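Local coordinates for putative secreted protein (Streptomyces sp. SirexAA-E, PDB 4PEY) that hydrolyses laminarin and laminarioligosaccharides as an exo-beta-1,3-glucanase of glycoside hydrolase family 55, releasing glucose and laminaribiose as end products, at residues A[56-61]-A[76-81]; A[111-116]-A[220-225]. The protein carries 1 engineered substitution. All coordinates share one frame; numbering follows the deposited sequence. Where two conformers were deposited one is given.

Contact 1. Residues A[56-61]-A[76-81]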
ATOM      1  N   ALA A  56      -7.758 -14.713   7.031  1.00 11.44           N
ATOM      2  CA  ALA A  56      -7.089 -15.071   5.780  1.00 10.18           C
ATOM      3  C   ALA A  56      -7.804 -16.261   5.166  1.00 13.22           C
ATOM      4  O   ALA A  56      -8.026 -17.269   5.841  1.00 14.94           O
ATOM      5  CB  ALA A  56      -5.611 -15.394   6.003  1.00 12.11           C
ATOM      6  N   LEU A  57      -8.177 -16.130   3.895  1.00 12.19           N
ATOM      7  CA  LEU A  57      -8.811 -17.210   3.139  1.00 12.81           C
ATOM      8  C   LEU A  57      -7.771 -17.763   2.171  1.00 13.48           C
ATOM      9  O   LEU A  57      -7.271 -17.039   1.307  1.00 14.22           O
ATOM     10  CB  LEU A  57     -10.045 -16.712   2.378  1.00 13.05           C
ATOM     11  CG  LEU A  57     -11.017 -15.830   3.172  1.00 12.28           C
ATOM     12  CD1 LEU A  57     -12.128 -15.304   2.269  1.00 14.03           C
ATOM     13  CD2 LEU A  57     -11.585 -16.592   4.368  1.00 14.67           C
ATOM     14  N   MET A  58      -7.430 -19.038   2.322  1.00 13.13           N
ATOM     15  CA  MET A  58      -6.363 -19.652   1.538  0.65 12.11           C
ATOM     16  C   MET A  58      -6.892 -20.845   0.765  1.00 14.72           C
ATOM     17  O   MET A  58      -7.544 -21.710   1.339  1.00 16.83           O
ATOM     18  CB  MET A  58      -5.214 -20.088   2.452  0.65 12.73           C
ATOM     19  CG  MET A  58      -4.411 -18.934   3.025  0.65 13.56           C
ATOM     20  SD  MET A  58      -3.373 -18.207   1.750  0.65 15.04           S
ATOM     21  CE  MET A  58      -2.354 -17.097   2.710  0.65 13.99           C
ATOM     22  N   PHE A  59      -6.599 -20.895  -0.526  1.00 13.38           N
ATOM     23  CA  PHE A  59      -7.128 -21.949  -1.380  1.00 14.04           C
ATOM     24  C   PHE A  59      -6.027 -22.834  -1.951  1.00 14.12           C
ATOM     25  O   PHE A  59      -5.125 -22.350  -2.643  1.00 14.41           O
ATOM     26  CB  PHE A  59      -7.954 -21.325  -2.513  1.00 14.32           C
ATOM     27  CG  PHE A  59      -9.252 -20.718  -2.048  1.00 14.24           C
ATOM     28  CD1 PHE A  59      -9.273 -19.509  -1.359  1.00 14.79           C
ATOM     29  CD2 PHE A  59     -10.454 -21.361  -2.298  1.00 15.16           C
ATOM     30  CE1 PHE A  59     -10.474 -18.964  -0.922  1.00 14.02           C
ATOM     31  CE2 PHE A  59     -11.647 -20.821  -1.874  1.00 15.59           C
ATOM     32  CZ  PHE A  59     -11.661 -19.623  -1.180  1.00 14.80           C
ATOM     33  N   LYS A  60      -6.102 -24.130  -1.650  1.00 15.61           N
ATOM     34  CA  LYS A  60      -5.139 -25.098  -2.179  0.89 15.06           C
ATOM     35  C   LYS A  60      -5.261 -25.193  -3.698  1.00 15.31           C
ATOM     36  O   LYS A  60      -6.331 -24.929  -4.264  1.00 15.33           O
ATOM     37  CB  LYS A  60      -5.344 -26.479  -1.548  0.89 17.60           C
ATOM     38  CG  LYS A  60      -5.172 -26.509  -0.042  0.89 20.02           C
ATOM     39  CD  LYS A  60      -5.146 -27.939   0.484  0.89 22.28           C
ATOM     40  CE  LYS A  60      -4.809 -27.962   1.962  0.89 27.40           C
ATOM     41  NZ  LYS A  60      -4.622 -29.350   2.474  0.89 30.39           N
ATOM     42  N   PRO A  61      -4.162 -25.565  -4.372  1.00 15.83           N
ATOM     43  CA  PRO A  61      -4.221 -25.664  -5.836  1.00 16.19           C
ATOM     44  C   PRO A  61      -5.343 -26.567  -6.339  1.00 16.31           C
ATOM     45  O   PRO A  61      -5.642 -27.607  -5.734  1.00 17.61           O
ATOM     46  CB  PRO A  61      -2.858 -26.251  -6.202  1.00 18.48           C
ATOM     47  CG  PRO A  61      -1.962 -25.802  -5.115  1.00 18.77           C
ATOM     48  CD  PRO A  61      -2.795 -25.776  -3.861  1.00 16.91           C
ATOM     49  N   SER A  76      -7.912 -11.232   3.705  1.00 11.07           N
ATOM     50  CA  SER A  76      -7.038 -11.544   2.581  1.00 10.43           C
ATOM     51  C   SER A  76      -7.541 -12.812   1.912  1.00 11.98           C
ATOM     52  O   SER A  76      -8.079 -13.703   2.577  1.00 12.72           O
ATOM     53  CB  SER A  76      -5.581 -11.732   3.026  1.00 11.35           C
ATOM     54  OG  SER A  76      -5.453 -12.792   3.961  1.00 12.36           O
ATOM     55  N   ILE A  77      -7.377 -12.895   0.595  1.00 11.59           N
ATOM     56  CA  ILE A  77      -7.695 -14.137  -0.103  1.00 11.80           C
ATOM     57  C   ILE A  77      -6.553 -14.453  -1.052  1.00 11.67           C
ATOM     58  O   ILE A  77      -6.002 -13.559  -1.694  1.00 12.20           O
ATOM     59  CB  ILE A  77      -9.056 -14.057  -0.852  1.00 11.88           C
ATOM     60  CG1 ILE A  77      -9.424 -15.417  -1.450  1.00 12.92           C
ATOM     61  CG2 ILE A  77      -9.055 -12.956  -1.912  1.00 12.32           C
ATOM     62  CD1 ILE A  77     -10.873 -15.501  -1.887  1.00 14.08           C
ATOM     63  N   ALA A  78      -6.160 -15.717  -1.101  1.00 10.88           N
ATOM     64  CA  ALA A  78      -5.035 -16.103  -1.940  1.00 11.43           C
ATOM     65  C   ALA A  78      -5.059 -17.575  -2.309  1.00 11.80           C
ATOM     66  O   ALA A  78      -5.651 -18.404  -1.609  1.00 12.84           O
ATOM     67  CB  ALA A  78      -3.709 -15.770  -1.240  1.00 12.79           C
ATOM     68  N   GLY A  79      -4.392 -17.883  -3.415  1.00 11.70           N
ATOM     69  CA  GLY A  79      -4.125 -19.258  -3.799  1.00 11.26           C
ATOM     70  C   GLY A  79      -2.794 -19.732  -3.239  1.00 13.42           C
ATOM     71  O   GLY A  79      -1.933 -18.929  -2.863  1.00 13.54           O
ATOM     72  N   LEU A  80      -2.629 -21.049  -3.199  1.00 13.69           N
ATOM     73  CA  LEU A  80      -1.457 -21.669  -2.596  1.00 15.03           C
ATOM     74  C   LEU A  80      -0.623 -22.450  -3.615  1.00 16.65           C
ATOM     75  O   LEU A  80       0.162 -23.318  -3.249  1.00 15.33           O
ATOM     76  CB  LEU A  80      -1.885 -22.590  -1.448  1.00 15.12           C
ATOM     77  CG  LEU A  80      -2.451 -21.914  -0.195  1.00 14.57           C
ATOM     78  CD1 LEU A  80      -3.149 -22.939   0.714  1.00 15.21           C
ATOM     79  CD2 LEU A  80      -1.350 -21.169   0.568  1.00 15.10           C
ATOM     80  N   GLY A  81      -0.787 -22.132  -4.895  1.00 15.34           N
ATOM     81  CA  GLY A  81       0.067 -22.708  -5.916  1.00 15.98           C
ATOM     82  C   GLY A  81       1.350 -21.915  -6.069  1.00 17.60           C
ATOM     83  O   GLY A  81       1.472 -20.798  -5.566  1.00 18.87           O
TER
HETATM   84  O   HOH W   1      -5.089 -14.996   2.406  1.00 15.64           O

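Contact 2. Residues A[111-116]-A[220-225]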
ATOM      1  N   SER A 111      -7.071  -7.845   0.578  1.00 11.17           N
ATOM      2  CA  SER A 111      -6.116  -8.196  -0.472  1.00 10.77           C
ATOM      3  C   SER A 111      -6.481  -9.449  -1.243  1.00 11.24           C
ATOM      4  O   SER A 111      -7.156 -10.334  -0.719  1.00 12.02           O
ATOM      5  CB  SER A 111      -4.715  -8.378   0.128  1.00 11.18           C
ATOM      6  OG  SER A 111      -4.698  -9.461   1.044  1.00 12.98           O
ATOM      7  N   ALA A 112      -6.004  -9.512  -2.486  1.00  9.60           N
ATOM      8  CA  ALA A 112      -6.122 -10.703  -3.336  1.00 10.08           C
ATOM      9  C   ALA A 112      -4.768 -11.009  -3.942  1.00 10.76           C
ATOM     10  O   ALA A 112      -4.094 -10.100  -4.424  1.00 11.94           O
ATOM     11  CB  ALA A 112      -7.154 -10.495  -4.444  1.00 12.16           C
ATOM     12  N   GLU A 113      -4.372 -12.279  -3.922  1.00 11.30           N
ATOM     13  CA  GLU A 113      -3.079 -12.678  -4.471  1.00 11.32           C
ATOM     14  C   GLU A 113      -3.068 -14.109  -5.016  1.00 11.29           C
ATOM     15  O   GLU A 113      -3.672 -15.009  -4.444  1.00 11.92           O
ATOM     16  CB  GLU A 113      -1.990 -12.517  -3.394  1.00 11.50           C
ATOM     17  CG  GLU A 113      -0.562 -12.818  -3.845  1.00 12.66           C
ATOM     18  CD  GLU A 113       0.477 -12.388  -2.819  1.00 12.06           C
ATOM     19  OE1 GLU A 113       0.194 -12.458  -1.596  1.00 13.28           O
ATOM     20  OE2 GLU A 113       1.582 -11.970  -3.232  1.00 14.82           O
ATOM     21  N   ASN A 114      -2.373 -14.307  -6.132  1.00 10.84           N
ATOM     22  CA  ASN A 114      -1.990 -15.656  -6.574  1.00 11.06           C
ATOM     23  C   ASN A 114      -3.176 -16.560  -6.916  1.00 11.57           C
ATOM     24  O   ASN A 114      -3.208 -17.743  -6.555  1.00 12.90           O
ATOM     25  CB  ASN A 114      -1.103 -16.320  -5.503  1.00 12.36           C
ATOM     26  CG  ASN A 114      -0.301 -17.498  -6.048  1.00 12.31           C
ATOM     27  OD1 ASN A 114       0.059 -17.523  -7.226  1.00 12.41           O
ATOM     28  ND2 ASN A 114      -0.011 -18.475  -5.188  1.00 13.38           N
ATOM     29  N   LEU A 115      -4.134 -15.988  -7.639  1.00 12.31           N
ATOM     30  CA  LEU A 115      -5.304 -16.712  -8.127  1.00 10.90           C
ATOM     31  C   LEU A 115      -5.536 -16.424  -9.598  1.00 12.34           C
ATOM     32  O   LEU A 115      -5.224 -15.327 -10.080  1.00 13.27           O
ATOM     33  CB  LEU A 115      -6.566 -16.320  -7.347  1.00 12.25           C
ATOM     34  CG  LEU A 115      -6.652 -16.677  -5.867  1.00 12.50           C
ATOM     35  CD1 LEU A 115      -7.717 -15.841  -5.192  1.00 16.02           C
ATOM     36  CD2 LEU A 115      -6.959 -18.156  -5.707  1.00 13.88           C
ATOM     37  N   ALA A 116      -6.113 -17.396 -10.302  1.00 12.71           N
ATOM     38  CA  ALA A 116      -6.661 -17.152 -11.635  1.00 12.57           C
ATOM     39  C   ALA A 116      -8.185 -17.072 -11.530  1.00 12.60           C
ATOM     40  O   ALA A 116      -8.808 -17.888 -10.837  1.00 14.22           O
ATOM     41  CB  ALA A 116      -6.239 -18.242 -12.615  1.00 14.74           C
ATOM     42  N   ARG A 220      10.821  -6.212  -6.736  1.00 11.89           N
ATOM     43  CA  ARG A 220      11.012  -7.552  -6.211  1.00 13.06           C
ATOM     44  C   ARG A 220       9.667  -8.016  -5.703  1.00 12.31           C
ATOM     45  O   ARG A 220       9.119  -7.408  -4.794  1.00 14.39           O
ATOM     46  CB  ARG A 220      12.055  -7.569  -5.100  1.00 13.84           C
ATOM     47  CG  ARG A 220      12.372  -8.973  -4.590  1.00 13.34           C
ATOM     48  CD  ARG A 220      13.534  -8.930  -3.603  1.00 13.98           C
ATOM     49  NE  ARG A 220      13.214  -8.129  -2.421  1.00 11.62           N
ATOM     50  CZ  ARG A 220      14.128  -7.562  -1.629  1.00 10.81           C
ATOM     51  NH1 ARG A 220      15.426  -7.704  -1.889  1.00 13.07           N
ATOM     52  NH2 ARG A 220      13.745  -6.847  -0.575  1.00 12.52           N
ATOM     53  N   GLU A 221       9.112  -9.063  -6.303  1.00 13.05           N
ATOM     54  CA  GLU A 221       7.745  -9.420  -5.957  1.00 12.47           C
ATOM     55  C   GLU A 221       7.629  -9.856  -4.496  1.00 12.05           C
ATOM     56  O   GLU A 221       8.557 -10.437  -3.905  1.00 13.32           O
ATOM     57  CB  GLU A 221       7.199 -10.500  -6.895  1.00 12.08           C
ATOM     58  CG  GLU A 221       7.228 -10.110  -8.374  1.00 12.39           C
ATOM     59  CD  GLU A 221       6.588  -8.745  -8.673  1.00 13.01           C
ATOM     60  OE1 GLU A 221       5.653  -8.319  -7.959  1.00 13.90           O
ATOM     61  OE2 GLU A 221       7.031  -8.095  -9.648  1.00 12.70           O
ATOM     62  N   LYS A 222       6.482  -9.533  -3.912  1.00 11.05           N
ATOM     63  CA  LYS A 222       6.213  -9.828  -2.508  1.00 11.29           C
ATOM     64  C   LYS A 222       6.238 -11.329  -2.223  1.00 12.41           C
ATOM     65  O   LYS A 222       5.674 -12.116  -2.985  1.00 12.55           O
ATOM     66  CB  LYS A 222       4.856  -9.245  -2.117  1.00 12.84           C
ATOM     67  CG  LYS A 222       4.563  -9.323  -0.637  1.00 13.61           C
ATOM     68  CD  LYS A 222       3.140  -8.869  -0.334  1.00 13.93           C
ATOM     69  CE  LYS A 222       2.128  -9.906  -0.790  1.00 15.88           C
ATOM     70  NZ  LYS A 222       2.169 -11.206  -0.023  1.00 17.64           N
ATOM     71  N   PRO A 223       6.905 -11.741  -1.127  1.00 11.82           N
ATOM     72  CA  PRO A 223       6.855 -13.158  -0.754  1.00 12.28           C
ATOM     73  C   PRO A 223       5.428 -13.612  -0.452  1.00 11.94           C
ATOM     74  O   PRO A 223       4.597 -12.801  -0.019  1.00 12.19           O
ATOM     75  CB  PRO A 223       7.731 -13.223   0.507  1.00 13.20           C
ATOM     76  CG  PRO A 223       8.682 -12.056   0.358  1.00 13.93           C
ATOM     77  CD  PRO A 223       7.844 -10.976  -0.283  1.00 12.93           C
ATOM     78  N   PHE A 224       5.143 -14.886  -0.682  1.00 12.40           N
ATOM     79  CA  PHE A 224       3.803 -15.406  -0.413  1.00 13.16           C
ATOM     80  C   PHE A 224       3.853 -16.868   0.022  1.00 13.12           C
ATOM     81  O   PHE A 224       4.756 -17.633  -0.361  1.00 14.41           O
ATOM     82  CB  PHE A 224       2.893 -15.247  -1.643  1.00 13.59           C
ATOM     83  CG  PHE A 224       3.417 -15.936  -2.875  1.00 13.30           C
ATOM     84  CD1 PHE A 224       3.019 -17.232  -3.185  1.00 14.57           C
ATOM     85  CD2 PHE A 224       4.318 -15.297  -3.717  1.00 13.78           C
ATOM     86  CE1 PHE A 224       3.505 -17.879  -4.317  1.00 13.99           C
ATOM     87  CE2 PHE A 224       4.818 -15.942  -4.848  1.00 13.63           C
ATOM     88  CZ  PHE A 224       4.409 -17.234  -5.147  1.00 13.93           C
ATOM     89  N   LEU A 225       2.880 -17.233   0.849  1.00 14.08           N
ATOM     90  CA  LEU A 225       2.698 -18.599   1.305  1.00 14.84           C
ATOM     91  C   LEU A 225       2.180 -19.484   0.175  1.00 14.02           C
ATOM     92  O   LEU A 225       1.291 -19.082  -0.577  1.00 15.55           O
ATOM     93  CB  LEU A 225       1.715 -18.625   2.480  1.00 14.83           C
ATOM     94  CG  LEU A 225       1.516 -19.955   3.208  1.00 15.83           C
ATOM     95  CD1 LEU A 225       2.783 -20.322   4.000  1.00 16.61           C
ATOM     96  CD2 LEU A 225       0.289 -19.886   4.127  1.00 16.43           C
TER
HETATM   97  O   HOH W   2       3.726 -11.479  -4.896  1.00 14.53           O

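Contact 1. Residues A[56-61]-A[76-81]
Ala56 and Ser76 start a run of four parallel pairs between strands 56-59 and 76-79, strands from successive coils of the parallel beta-helix in the first half of this family 55 enzyme; the short axes diverge by 13°. At this first pair Ala56 CB lies 3.3 Å from Ser76 OG. Next, Leu57 bonds to the neighbouring strand through both its backbone N and its O: the N donates to Ser76 O at 2.8 Å, nearly straight at 169°, and the O accepts Ala78 N at 3.0 Å. A water held by Ser76 OG also donates to Leu57 O. Met58 faces the opposite way, onto the outside of the coil. Its CG stands anti to the carbonyl carbon, and in one of its two conformers a bend at chi2 (-73°) swings SD over Ala78 CB and to 3.8 Å from Leu80 CD2, the two side chains crossing at about a right angle. Cut back to an alanine, Leu80 would probably leave a gap next to Met58 SD and beside Leu225, which leans on the same leucine. Phe59 returns to the interior face, where its CE1 meets Ile77 CD1 at 3.6 Å. Phe27 stacks on this ring, and Phe89 and Tyr64 meet it edge-to-face. Phe59 N donates to Ala78 O at 2.9 Å, but the next bond, from Leu80 N to Phe59 O, is weak. Beyond Phe59 and Gly79 the strands give way to loop, and Pro61 rests its CG 3.8 Å from Gly81 CA.

Contact 2. Residues A[111-116]-A[220-225]
Glu113 and Lys222 carry the charged part of this contact. Lys222 NZ gives a hydrogen bond and salt bridge of 2.8 Å to Glu113 OE1, arriving at the syn lone pair, on the side of the other oxygen. The glutamate reaches out on an extended chain, CG anti to its own backbone N, while the lysine curls back through bends at chi3 and chi4. That curl lets NZ also donate to Pro223 O at 2.9 Å, so the ammonium group is tied both to the carboxylate and to the backbone of its own loop. Lys222 is buried and Glu113 only partly exposed, so the two charges probably stabilise each other there.

A water supplies the second polar link. It donates to Glu113 OE2 at 2.8 Å and to Lys222 O at the same distance, so each carboxylate oxygen has a partner and the rotation of the group is well fixed.

Phe224 adds van der Waals contacts to polar groups. Its CB sits 3.9 Å from Glu113 OE2, and its ring meets Asn114, whose ND2 comes to 3.7 Å from Phe224 CE1 with the amide and ring planes 53° apart. This amide is not spent on the ring: ND2 donates to Gly81 O and Gly79 O on the preceding rung, and OD1 has a weak bond from Arg136.

Asn114 has a backbone in the left-handed helical region (phi 64°, psi 44°) between strands 110-113 and 116-118. An asparagine so placed, bonded to the rung next to it, is reminiscent of the tight corners of pectate lyase-like parallel beta-helices; here the corner is covered by the segment leading into strand 224-228.

In the fold
Both contacts are buried, with centres about 9 Å apart, and they belong to the same beta-helix: strands 75-79 and 110-113 are neighbours, so segment 76-81 of contact 1 lies directly against segment 111-116 of contact 2. Ile77 N reaches Ser111 O at 2.9 Å, and Ala78 CB packs 3.3 Å from Glu113 O. Contact 1 joins rungs close in sequence through regular backbone pairing and apolar side chains on two faces. Contact 2 spans a hundred residues without strand pairing, relying on a salt bridge, a water and one ring. Leu225, at the end of segment 220-225, packs on Met58, so the covering segment of contact 2 also reaches the outer face of contact 1.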